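Local coordinates for protein lytic chitin monooxygenase (Enterococcus faecalis, PDB 4A02) that cleaves the glycosidic bonds of crystalline alpha- and beta-chitin oxidatively by a copper-dependent mechanism, releasing oxidized chitooligosaccharides and working in synergy with a chitinase, at residues R87-D92 with G119-P124; K113-D118 with Q130-P135; T23-A28 with E56-Q61; A5-R10 with G74-T79. All blocks are in the same frame, centred on the assembly; numbering follows the deposited sequence.

Contact 1: R87-D92 with G119-P124; sequences RTASWD and GKQEVP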
loop_
_atom_site.group_PDB
_atom_site.type_symbol
_atom_site.label_atom_id
_atom_site.label_comp_id
_atom_site.label_asym_id
_atom_site.label_seq_id
_atom_site.Cartn_x
_atom_site.Cartn_y
_atom_site.Cartn_z
ATOM N N ARG A 87 5.517 18.014 -3.422
ATOM C CA ARG A 87 4.336 18.372 -4.202
ATOM C C ARG A 87 3.783 17.061 -4.759
ATOM O O ARG A 87 4.583 16.223 -5.190
ATOM C CB ARG A 87 4.733 19.341 -5.362
ATOM C CG ARG A 87 5.218 20.685 -4.904
ATOM C CD ARG A 87 5.344 21.798 -5.920
ATOM N NE ARG A 87 5.465 23.017 -5.080
ATOM C CZ ARG A 87 4.537 23.782 -4.548
ATOM N NH1 ARG A 87 3.234 23.593 -4.709
ATOM N NH2 ARG A 87 4.923 24.817 -3.811
ATOM N N THR A 88 2.470 16.955 -4.696
ATOM C CA THR A 88 1.791 15.714 -5.017
ATOM C C THR A 88 0.864 15.842 -6.230
ATOM O O THR A 88 0.058 16.769 -6.305
ATOM C CB THR A 88 1.001 15.272 -3.802
ATOM O OG1 THR A 88 1.937 14.966 -2.756
ATOM C CG2 THR A 88 0.227 13.997 -4.070
ATOM N N ALA A 89 0.961 14.881 -7.142
ATOM C CA ALA A 89 0.049 14.773 -8.282
ATOM C C ALA A 89 -1.233 14.043 -7.917
ATOM O O ALA A 89 -2.312 14.483 -8.338
ATOM C CB ALA A 89 0.705 14.061 -9.451
ATOM N N SER A 90 -1.173 12.939 -7.187
ATOM C CA SER A 90 -2.277 12.049 -7.075
ATOM C C SER A 90 -2.112 11.073 -5.966
ATOM O O SER A 90 -1.017 10.767 -5.522
ATOM C CB SER A 90 -2.399 11.249 -8.391
ATOM O OG SER A 90 -1.180 10.611 -8.683
ATOM N N TRP A 91 -3.261 10.513 -5.536
ATOM C CA TRP A 91 -3.321 9.384 -4.587
ATOM C C TRP A 91 -4.325 8.425 -5.178
ATOM O O TRP A 91 -5.492 8.784 -5.401
ATOM C CB TRP A 91 -3.765 9.821 -3.211
ATOM C CG TRP A 91 -3.090 11.041 -2.627
ATOM C CD1 TRP A 91 -3.386 12.374 -2.854
ATOM C CD2 TRP A 91 -1.997 11.021 -1.701
ATOM N NE1 TRP A 91 -2.564 13.162 -2.125
ATOM C CE2 TRP A 91 -1.688 12.347 -1.402
ATOM C CE3 TRP A 91 -1.268 10.010 -1.104
ATOM C CZ2 TRP A 91 -0.659 12.688 -0.527
ATOM C CZ3 TRP A 91 -0.269 10.341 -0.223
ATOM C CH2 TRP A 91 0.048 11.671 0.083
ATOM N N ASP A 92 -3.918 7.178 -5.435
ATOM C CA ASP A 92 -4.795 6.172 -6.009
ATOM C C ASP A 92 -4.867 4.961 -5.104
ATOM O O ASP A 92 -3.880 4.592 -4.474
ATOM C CB ASP A 92 -4.302 5.716 -7.385
ATOM C CG ASP A 92 -4.344 6.831 -8.405
ATOM O OD1 ASP A 92 -5.456 7.217 -8.783
ATOM O OD2 ASP A 92 -3.285 7.250 -8.812
ATOM N N GLY A 119 -3.956 15.450 -6.175
ATOM C CA GLY A 119 -3.071 16.102 -5.283
ATOM C C GLY A 119 -2.898 17.587 -5.446
ATOM O O GLY A 119 -2.421 18.301 -4.578
ATOM N N LYS A 120 -3.293 18.081 -6.618
ATOM C CA LYS A 120 -3.300 19.528 -6.981
ATOM C C LYS A 120 -1.935 20.182 -6.902
ATOM O O LYS A 120 -1.828 21.401 -6.782
ATOM C CB LYS A 120 -4.258 20.294 -6.102
ATOM C CG LYS A 120 -5.700 19.830 -6.402
ATOM C CD LYS A 120 -6.754 20.360 -5.456
ATOM C CE LYS A 120 -6.796 19.494 -4.192
ATOM N NZ LYS A 120 -7.830 19.786 -3.143
ATOM N N GLN A 121 -0.880 19.384 -7.007
ATOM C CA GLN A 121 0.493 19.911 -6.945
ATOM C C GLN A 121 0.754 20.643 -5.655
ATOM O O GLN A 121 1.519 21.594 -5.498
ATOM C CB GLN A 121 0.848 20.775 -8.166
ATOM C CG GLN A 121 0.954 19.957 -9.467
ATOM C CD GLN A 121 2.169 19.054 -9.465
ATOM O OE1 GLN A 121 3.048 19.083 -8.635
ATOM N NE2 GLN A 121 2.104 18.207 -10.403
ATOM N N GLU A 122 0.022 20.226 -4.627
ATOM C CA GLU A 122 0.327 20.869 -3.360
ATOM C C GLU A 122 1.298 20.020 -2.530
ATOM O O GLU A 122 1.398 18.778 -2.688
ATOM C CB GLU A 122 -0.941 20.985 -2.571
ATOM C CG GLU A 122 -2.111 21.605 -3.318
ATOM C CD GLU A 122 -3.319 21.395 -2.377
ATOM O OE1 GLU A 122 -3.253 20.480 -1.515
ATOM O OE2 GLU A 122 -4.278 22.180 -2.535
ATOM N N VAL A 123 1.963 20.637 -1.590
ATOM C CA VAL A 123 2.842 19.963 -0.671
ATOM C C VAL A 123 2.028 19.500 0.549
ATOM O O VAL A 123 1.466 20.300 1.289
ATOM C CB VAL A 123 3.991 20.877 -0.198
ATOM C CG1 VAL A 123 4.887 20.120 0.791
ATOM C CG2 VAL A 123 4.756 21.341 -1.422
ATOM N N PRO A 124 1.923 18.231 0.749
ATOM C CA PRO A 124 1.091 17.734 1.851
ATOM C C PRO A 124 1.807 17.899 3.175
ATOM O O PRO A 124 3.042 18.065 3.191
ATOM C CB PRO A 124 0.912 16.225 1.521
ATOM C CG PRO A 124 2.085 15.932 0.652
ATOM C CD PRO A 124 2.517 17.186 -0.044
#
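The guanidinium of Arg87 carries Val123 CG2 over the centre of one face, 4.0 Å above the plane, and receives the carbonyl oxygen of Gln121 at its edge. That edge bond, Arg87 NH1 to Gln121 O at 2.7 Å, lies in the guanidinium plane and meets the carbonyl nearly head-on, with a C=O...N angle of 170°. The arginine chain, extended from CG to NE, runs past Val123, with CG 3.6 Å from Val123 CG2. The indole of Trp91 has CG2 of Thr88, three residues earlier in its own strand, over one face and Pro124 CB at its edge, 4.4 Å from CZ2; Trp148 also stacks on this ring. Thr88 OG1 faces the proline ring, 3.5 Å from Pro124 CG, but bonds to Trp148 and His86 O. Two backbone bonds cross here, Thr88 N to Glu122 O and Gly119 N to Ala89 O, each 2.9 Å. Residues 119-122 form a type I' turn with Glu122 N bonded to Gly119 O, and Ala89 and Ser90 make a classic bulge opposite Gly149. Here strand 111-120 turns a corner away from its antiparallel partner 88-96, which begins just after the copper ligand His86, at one end of the beta-sandwich core of the AA10 monooxygenases.

Contact 2: K113-D118 with Q130-P135; sequences KIASID and QTINIP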
loop_
_atom_site.group_PDB
_atom_site.type_symbol
_atom_site.label_atom_id
_atom_site.label_comp_id
_atom_site.label_asym_id
_atom_site.label_seq_id
_atom_site.Cartn_x
_atom_site.Cartn_y
_atom_site.Cartn_z
ATOM N N LYS A 113 -10.057 -0.637 -8.871
ATOM C CA LYS A 113 -9.718 0.704 -8.433
ATOM C C LYS A 113 -10.870 1.310 -7.662
ATOM O O LYS A 113 -12.015 1.245 -8.143
ATOM C CB LYS A 113 -9.332 1.608 -9.618
ATOM C CG LYS A 113 -8.719 2.905 -9.144
ATOM C CD LYS A 113 -8.177 3.739 -10.284
ATOM C CE LYS A 113 -7.284 4.823 -9.765
ATOM N NZ LYS A 113 -6.900 5.837 -10.747
ATOM N N ILE A 114 -10.608 1.831 -6.486
ATOM C CA ILE A 114 -11.660 2.347 -5.604
ATOM C C ILE A 114 -11.540 3.819 -5.277
ATOM O O ILE A 114 -12.559 4.395 -4.782
ATOM C CB ILE A 114 -11.828 1.483 -4.335
ATOM C CG1 ILE A 114 -10.589 1.452 -3.486
ATOM C CG2 ILE A 114 -12.326 0.099 -4.737
ATOM C CD1 ILE A 114 -10.798 0.832 -2.115
ATOM N N ALA A 115 -10.441 4.480 -5.510
ATOM C CA ALA A 115 -10.337 5.924 -5.285
ATOM C C ALA A 115 -9.214 6.510 -6.096
ATOM O O ALA A 115 -8.193 5.863 -6.325
ATOM C CB ALA A 115 -10.124 6.250 -3.794
ATOM N N SER A 116 -9.421 7.754 -6.486
ATOM C CA SER A 116 -8.386 8.565 -7.131
ATOM C C SER A 116 -8.572 9.993 -6.616
ATOM O O SER A 116 -9.626 10.614 -6.864
ATOM C CB SER A 116 -8.501 8.547 -8.656
ATOM O OG SER A 116 -7.332 9.172 -9.242
ATOM N N ILE A 117 -7.611 10.508 -5.935
ATOM C CA ILE A 117 -7.670 11.821 -5.308
ATOM C C ILE A 117 -6.582 12.694 -5.930
ATOM O O ILE A 117 -5.415 12.365 -5.978
ATOM C CB ILE A 117 -7.454 11.698 -3.823
ATOM C CG1 ILE A 117 -8.521 10.782 -3.201
ATOM C CG2 ILE A 117 -7.354 13.034 -3.083
ATOM C CD1 ILE A 117 -8.213 10.396 -1.768
ATOM N N ASP A 118 -7.041 13.887 -6.415
ATOM C CA ASP A 118 -6.115 14.819 -7.057
ATOM C C ASP A 118 -5.245 15.448 -5.989
ATOM O O ASP A 118 -5.782 15.961 -4.992
ATOM C CB ASP A 118 -6.951 15.829 -7.878
ATOM C CG ASP A 118 -6.128 16.817 -8.723
ATOM O OD1 ASP A 118 -4.870 16.885 -8.762
ATOM O OD2 ASP A 118 -6.776 17.557 -9.508
ATOM N N GLN A 130 -6.929 10.547 4.522
ATOM C CA GLN A 130 -7.895 10.477 3.435
ATOM C C GLN A 130 -8.916 9.448 3.766
ATOM O O GLN A 130 -8.728 8.655 4.667
ATOM C CB GLN A 130 -7.222 10.129 2.138
ATOM C CG GLN A 130 -6.187 11.176 1.787
ATOM C CD GLN A 130 -5.438 10.877 0.516
ATOM O OE1 GLN A 130 -5.248 9.747 0.067
ATOM N NE2 GLN A 130 -4.954 11.937 -0.086
ATOM N N THR A 131 -10.058 9.473 3.080
ATOM C CA THR A 131 -11.087 8.499 3.276
ATOM C C THR A 131 -11.424 7.821 1.961
ATOM O O THR A 131 -11.657 8.540 0.989
ATOM C CB THR A 131 -12.360 9.138 3.888
ATOM O OG1 THR A 131 -11.955 9.821 5.101
ATOM C CG2 THR A 131 -13.436 8.105 4.124
ATOM N N ILE A 132 -11.432 6.506 1.937
ATOM C CA ILE A 132 -11.770 5.728 0.753
ATOM C C ILE A 132 -12.922 4.799 1.065
ATOM O O ILE A 132 -13.125 4.378 2.205
ATOM C CB ILE A 132 -10.526 4.972 0.212
ATOM C CG1 ILE A 132 -10.090 3.858 1.182
ATOM C CG2 ILE A 132 -9.434 5.932 -0.124
ATOM C CD1 ILE A 132 -8.943 3.036 0.619
ATOM N N ASN A 133 -13.686 4.412 0.054
ATOM C CA ASN A 133 -14.832 3.553 0.233
ATOM C C ASN A 133 -14.486 2.126 -0.066
ATOM O O ASN A 133 -14.223 1.742 -1.207
ATOM C CB ASN A 133 -16.021 4.007 -0.607
ATOM C CG ASN A 133 -16.524 5.348 -0.147
ATOM O OD1 ASN A 133 -16.690 5.549 1.064
ATOM N ND2 ASN A 133 -16.797 6.187 -1.110
ATOM N N ILE A 134 -14.492 1.269 0.962
ATOM C CA ILE A 134 -14.290 -0.150 0.791
ATOM C C ILE A 134 -15.584 -0.751 0.275
ATOM O O ILE A 134 -16.626 -0.633 0.947
ATOM C CB ILE A 134 -13.838 -0.807 2.098
ATOM C CG1 ILE A 134 -12.578 -0.160 2.641
ATOM C CG2 ILE A 134 -13.726 -2.311 1.933
ATOM C CD1 ILE A 134 -11.370 -0.214 1.722
ATOM N N PRO A 135 -15.591 -1.405 -0.894
ATOM C CA PRO A 135 -16.866 -1.919 -1.442
ATOM C C PRO A 135 -17.543 -2.851 -0.498
ATOM O O PRO A 135 -16.929 -3.675 0.188
ATOM C CB PRO A 135 -16.432 -2.577 -2.748
ATOM C CG PRO A 135 -15.159 -1.867 -3.137
ATOM C CD PRO A 135 -14.462 -1.616 -1.824
HETATM O O HOH W 1 -13.433 5.693 -2.459
#
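Ile114 holds CG1 between its backbone N and carbonyl carbon (chi1 62°), which sends CD1 across to Ile132 and Ile134 while CG2, on the other branch, turns to Pro135. Ile132 adopts the same first torsion (68°): its CD1 meets Ile114 CD1 at 4.0 Å, the two side chains crossing at a slant, and its CG2 packs on the methyl of Ala115, CG2 to CB 3.7 Å. Ile134 adds its own CD1, 4.0 Å from Ile114 CD1, so that this one methyl meets two isoleucine ends on the same side and also touches Asn133 O. Pro135 comes in at about a right angle, with Pro135 CG 3.8 Å from Ile114 CG2. Further along, Ile117 and Gln130 approach from opposite directions, and Ile117 CD1 rests on the amide, 3.5 Å from Gln130 OE1, an oxygen that Tyr93 OH engages by a hydrogen bond. The direct contacts are van der Waals packing, mostly of aliphatic groups, and one water bridges the backbones, donating to Ile114 O and accepting from Asn133 N at 2.8 Å. The axes of strands 113-118 and 130-134 run nearly antiparallel, at 157° and 6.4 Å. They belong to different sheets: 111-120 pairs with 88-96, where Ile114 and Ala115 form a classic bulge opposite Tyr93, and 127-134 pairs with 74-82. The packing closes one margin of the two-sheet beta sandwich characteristic of this family.

Contact 3: T23-A28 with E56-Q61; sequences TNVGRA and EPLDEQ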
loop_
_atom_site.group_PDB
_atom_site.type_symbol
_atom_site.label_atom_id
_atom_site.label_comp_id
_atom_site.label_asym_id
_atom_site.label_seq_id
_atom_site.Cartn_x
_atom_site.Cartn_y
_atom_site.Cartn_z
ATOM N N THR A 23 7.412 -10.048 9.634
ATOM C CA THR A 23 8.763 -10.559 9.492
ATOM C C THR A 23 9.183 -10.616 8.036
ATOM O O THR A 23 8.364 -10.691 7.114
ATOM C CB THR A 23 8.897 -11.920 10.199
ATOM O OG1 THR A 23 7.974 -12.798 9.619
ATOM C CG2 THR A 23 8.765 -11.769 11.696
ATOM N N ASN A 24 10.489 -10.579 7.852
ATOM C CA ASN A 24 11.152 -10.680 6.546
ATOM C C ASN A 24 10.470 -9.861 5.467
ATOM O O ASN A 24 9.858 -10.370 4.519
ATOM C CB ASN A 24 11.361 -12.109 6.111
ATOM C CG ASN A 24 12.234 -12.175 4.877
ATOM O OD1 ASN A 24 12.953 -11.212 4.568
ATOM N ND2 ASN A 24 12.183 -13.296 4.175
ATOM N N VAL A 25 10.653 -8.535 5.556
ATOM C CA VAL A 25 10.173 -7.596 4.564
ATOM C C VAL A 25 11.365 -6.988 3.772
ATOM O O VAL A 25 11.230 -5.952 3.104
ATOM C CB VAL A 25 9.313 -6.483 5.160
ATOM C CG1 VAL A 25 8.010 -7.051 5.698
ATOM C CG2 VAL A 25 10.040 -5.695 6.214
ATOM N N GLY A 26 12.520 -7.656 3.787
ATOM C CA GLY A 26 13.674 -7.136 3.101
ATOM C C GLY A 26 14.026 -5.753 3.590
ATOM O O GLY A 26 13.971 -5.446 4.773
ATOM N N ARG A 27 14.406 -4.892 2.632
ATOM C CA ARG A 27 14.832 -3.532 2.961
ATOM C C ARG A 27 13.782 -2.744 3.714
ATOM O O ARG A 27 14.144 -1.775 4.377
ATOM C CB ARG A 27 15.186 -2.750 1.703
ATOM C CG ARG A 27 16.473 -3.120 1.018
ATOM C CD ARG A 27 16.604 -2.421 -0.325
ATOM N NE ARG A 27 16.788 -1.000 -0.125
ATOM C CZ ARG A 27 16.860 -0.118 -1.104
ATOM N NH1 ARG A 27 16.776 -0.488 -2.349
ATOM N NH2 ARG A 27 17.031 1.145 -0.858
ATOM N N ALA A 28 12.500 -3.112 3.605
ATOM C CA ALA A 28 11.467 -2.344 4.298
ATOM C C ALA A 28 11.582 -2.382 5.791
ATOM O O ALA A 28 10.961 -1.576 6.478
ATOM C CB ALA A 28 10.084 -2.809 3.856
ATOM N N GLU A 56 12.172 -7.445 -2.487
ATOM C CA GLU A 56 11.467 -8.616 -2.991
ATOM C C GLU A 56 10.806 -9.464 -1.914
ATOM O O GLU A 56 9.782 -10.077 -2.244
ATOM C CB GLU A 56 12.371 -9.534 -3.814
ATOM C CG GLU A 56 13.098 -8.926 -4.973
ATOM C CD GLU A 56 14.378 -8.166 -4.683
ATOM O OE1 GLU A 56 14.749 -7.948 -3.506
ATOM O OE2 GLU A 56 15.038 -7.732 -5.689
ATOM N N PRO A 57 11.282 -9.577 -0.674
ATOM C CA PRO A 57 10.533 -10.411 0.304
ATOM C C PRO A 57 9.105 -9.942 0.483
ATOM O O PRO A 57 8.227 -10.763 0.805
ATOM C CB PRO A 57 11.362 -10.321 1.576
ATOM C CG PRO A 57 12.773 -10.073 1.053
ATOM C CD PRO A 57 12.553 -9.108 -0.086
ATOM N N LEU A 58 8.823 -8.651 0.290
ATOM C CA LEU A 58 7.450 -8.156 0.361
ATOM C C LEU A 58 6.533 -8.818 -0.651
ATOM O O LEU A 58 5.317 -8.819 -0.458
ATOM C CB LEU A 58 7.405 -6.645 0.126
ATOM C CG LEU A 58 7.856 -5.788 1.315
ATOM C CD1 LEU A 58 8.032 -4.350 0.834
ATOM C CD2 LEU A 58 6.839 -5.832 2.450
ATOM N N ASP A 59 7.077 -9.311 -1.779
ATOM C CA ASP A 59 6.263 -9.920 -2.791
ATOM C C ASP A 59 5.869 -11.336 -2.445
ATOM O O ASP A 59 5.048 -11.930 -3.176
ATOM C CB ASP A 59 6.996 -9.899 -4.130
ATOM C CG ASP A 59 7.254 -8.501 -4.634
ATOM O OD1 ASP A 59 6.360 -7.648 -4.521
ATOM O OD2 ASP A 59 8.381 -8.278 -5.179
ATOM N N GLU A 60 6.394 -11.900 -1.378
ATOM C CA GLU A 60 5.950 -13.221 -0.964
ATOM C C GLU A 60 4.460 -13.133 -0.629
ATOM O O GLU A 60 3.945 -12.103 -0.225
ATOM C CB GLU A 60 6.810 -13.692 0.220
ATOM C CG GLU A 60 8.241 -13.916 -0.260
ATOM C CD GLU A 60 9.247 -14.293 0.791
ATOM O OE1 GLU A 60 8.840 -14.731 1.890
ATOM O OE2 GLU A 60 10.463 -14.180 0.474
ATOM N N GLN A 61 3.757 -14.250 -0.839
ATOM C CA GLN A 61 2.301 -14.219 -0.706
ATOM C C GLN A 61 1.790 -15.608 -0.334
ATOM O O GLN A 61 1.810 -16.536 -1.146
ATOM C CB GLN A 61 1.663 -13.726 -2.010
ATOM C CG GLN A 61 0.181 -13.431 -1.903
ATOM C CD GLN A 61 -0.158 -12.466 -0.794
ATOM O OE1 GLN A 61 0.251 -11.299 -0.844
ATOM N NE2 GLN A 61 -0.916 -12.905 0.206
HETATM O O HOH W 2 10.457 -15.707 3.919
#
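Two pieces of the long connection between strands 2-6 and 74-82 pack together here, the loop that leads into a short 3-10 segment at 27-28 and a helical turn at 56-59. Pro57 presses its ring on the backbone at Asn24 and Gly26: CB lies 3.3 Å from Asn24 O, and CG 3.7 Å from Gly26 CA. Gly26, with positive phi, has no side chain to collide with the ring. The side chain of Asn24, with CG anti to the backbone N (chi1 -171°), crosses the same proline at about a right angle and brings OD1 to 3.5 Å from Pro57 CB. Such a long, mostly loop-built insertion between the early strands of the sandwich is a feature of the AA10 monooxygenases, and Leu58 fastens this one on its buried side. Its two methyls divide the work, CD2 packing on Val25 CG1 at 3.7 Å and CD1 on Ala28 CB at 4.0 Å; Trp66 lies against Val25 and Ile35 against Leu58. At the outer end a water accepts from Asn24 ND2 and donates to Glu60 OE1 at 2.8 Å, joining an amide and a carboxylate whose planes stand 81° apart. Arg65 forms a salt bridge with that same OE1 and also donates to the carbonyls of Thr23 and Asn24.

Contact 4: A5-R10 with G74-T79; sequences ASPGSR and GPLDIT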
loop_
_atom_site.group_PDB
_atom_site.type_symbol
_atom_site.label_atom_id
_atom_site.label_comp_id
_atom_site.label_asym_id
_atom_site.label_seq_id
_atom_site.Cartn_x
_atom_site.Cartn_y
_atom_site.Cartn_z
ATOM N N ALA A 5 0.521 4.357 7.224
ATOM C CA ALA A 5 0.631 4.017 8.616
ATOM C C ALA A 5 -0.682 3.504 9.215
ATOM O O ALA A 5 -0.624 2.817 10.227
ATOM C CB ALA A 5 1.142 5.231 9.408
ATOM N N SER A 6 -1.817 3.796 8.612
ATOM C CA SER A 6 -3.097 3.347 9.140
ATOM C C SER A 6 -4.063 3.090 8.025
ATOM O O SER A 6 -4.341 4.021 7.242
ATOM C CB SER A 6 -3.672 4.373 10.091
ATOM O OG SER A 6 -4.869 3.830 10.644
ATOM N N PRO A 7 -4.680 1.901 7.914
ATOM C CA PRO A 7 -4.177 0.649 8.521
ATOM C C PRO A 7 -2.705 0.473 8.143
ATOM O O PRO A 7 -2.260 0.873 7.079
ATOM C CB PRO A 7 -5.031 -0.430 7.842
ATOM C CG PRO A 7 -6.244 0.287 7.351
ATOM C CD PRO A 7 -5.726 1.651 6.925
ATOM N N GLY A 8 -1.910 -0.112 9.060
ATOM C CA GLY A 8 -0.504 -0.194 8.809
ATOM C C GLY A 8 -0.196 -0.957 7.532
ATOM O O GLY A 8 -0.728 -2.054 7.313
ATOM N N SER A 9 0.705 -0.421 6.699
ATOM C CA SER A 9 1.058 -1.147 5.491
ATOM C C SER A 9 1.943 -2.332 5.819
ATOM O O SER A 9 2.474 -2.509 6.915
ATOM C CB SER A 9 1.736 -0.264 4.480
ATOM O OG SER A 9 3.090 -0.031 4.871
ATOM N N ARG A 10 2.130 -3.182 4.805
ATOM C CA ARG A 10 2.937 -4.382 4.973
ATOM C C ARG A 10 4.372 -3.999 5.336
ATOM O O ARG A 10 4.996 -4.562 6.245
ATOM C CB ARG A 10 2.824 -5.218 3.716
ATOM C CG ARG A 10 3.522 -6.565 3.784
ATOM C CD ARG A 10 3.470 -7.283 2.459
ATOM N NE ARG A 10 2.101 -7.708 2.149
ATOM C CZ ARG A 10 1.771 -8.295 1.011
ATOM N NH1 ARG A 10 2.670 -8.468 0.071
ATOM N NH2 ARG A 10 0.513 -8.671 0.800
ATOM N N GLY A 74 -17.294 -0.058 3.733
ATOM C CA GLY A 74 -17.672 1.319 3.849
ATOM C C GLY A 74 -16.483 2.238 3.982
ATOM O O GLY A 74 -15.339 1.848 3.720
ATOM N N PRO A 75 -16.718 3.479 4.384
ATOM C CA PRO A 75 -15.630 4.448 4.468
ATOM C C PRO A 75 -14.538 4.006 5.407
ATOM O O PRO A 75 -14.797 3.593 6.531
ATOM C CB PRO A 75 -16.331 5.733 4.925
ATOM C CG PRO A 75 -17.763 5.539 4.512
ATOM C CD PRO A 75 -18.041 4.070 4.680
ATOM N N LEU A 76 -13.297 4.119 4.937
ATOM C CA LEU A 76 -12.099 3.759 5.697
ATOM C C LEU A 76 -11.185 4.981 5.694
ATOM O O LEU A 76 -10.825 5.496 4.623
ATOM C CB LEU A 76 -11.373 2.586 5.039
ATOM C CG LEU A 76 -10.010 2.242 5.685
ATOM C CD1 LEU A 76 -10.167 1.687 7.073
ATOM C CD2 LEU A 76 -9.297 1.242 4.785
ATOM N N ASP A 77 -10.772 5.430 6.884
ATOM C CA ASP A 77 -9.790 6.481 6.988
ATOM C C ASP A 77 -8.397 5.855 6.836
ATOM O O ASP A 77 -8.041 4.943 7.583
ATOM C CB ASP A 77 -9.941 7.196 8.308
ATOM C CG ASP A 77 -11.201 8.029 8.422
ATOM O OD1 ASP A 77 -11.826 8.360 7.380
ATOM O OD2 ASP A 77 -11.608 8.332 9.568
ATOM N N ILE A 78 -7.653 6.352 5.879
ATOM C CA ILE A 78 -6.336 5.779 5.553
ATOM C C ILE A 78 -5.304 6.917 5.655
ATOM O O ILE A 78 -5.571 7.974 5.054
ATOM C CB ILE A 78 -6.449 5.075 4.193
ATOM C CG1 ILE A 78 -5.168 4.363 3.849
ATOM C CG2 ILE A 78 -6.916 5.988 3.057
ATOM C CD1 ILE A 78 -5.336 3.174 2.911
ATOM N N THR A 79 -4.238 6.774 6.497
ATOM C CA THR A 79 -3.261 7.795 6.858
ATOM C C THR A 79 -1.884 7.434 6.337
ATOM O O THR A 79 -1.398 6.324 6.621
ATOM C CB THR A 79 -3.205 7.992 8.363
ATOM O OG1 THR A 79 -4.476 8.413 8.833
ATOM C CG2 THR A 79 -2.202 9.078 8.807
HETATM O O HOH W 3 -6.339 6.538 9.176
#
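Ser6 and Thr79 form an antiparallel hydrogen-bonded pair, CA to CA 5.0 Å, in which Thr79 O accepts from both Ala5 N and Ser6 N. This double acceptance marks a classic beta bulge, Ala5 and Ser6 together facing Thr79, in the three-stranded sheet of the family's beta sandwich, where strand 2-6 is the outer neighbour of 74-82. The two bonds differ in length: Ala5 N lies 2.8 Å from Thr79 O, whereas Ser6 N, 3.2 Å away, sits on a lone pair of that oxygen. Thr79 N returns a straight bond to Ser6 O (2.9 Å, 160°), and Ile78 CA makes a CA-H...O contact with the same carbonyl. The strand ends at Ser6, and the peptide bond to Pro7 is cis. The proline ring and the end of Leu76 reach toward each other, with Pro7 CG 4.1 Å from Leu76 CD2. Leu76 has its CG anti to the backbone N (chi1 173°), which carries its methyls to the proline, and Ile161 of strand 155-165 packs against both Pro7 and Ile78. On the face with Ser6 and Thr79, their CB atoms stand 4.0 Å apart. A water lies close by, 2.7 Å from Thr79 OG1, and makes weak bonds to Ser6 OG and Asp77 O.

In the fold
Contacts 1 and 2 share strand 111-120, their centres 15 Å apart, and meet through Trp91 O to Ile117 N (2.8 Å) and Asp92 OD1 to Ser116 OG (2.7 Å). Contact 2 passes to contact 4 within the three-stranded sheet, where 127-134 and 74-82 are neighbours, centres 11 Å apart, through Ile132 O to Leu76 N (2.7 Å). Contact 3 is nested in the chain loop that contact 4 closes; Arg10 joins them, its NH1 2.7 Å from Leu58 O. Contacts 1 and 3 lie on opposite sides of the chain's centre, their centres 28 Å apart. Contact 1 adjoins the copper ligands His86 and His1: Arg87's side chain is about 5 Å from that of His86, Thr88's about 10 Å from that of His1.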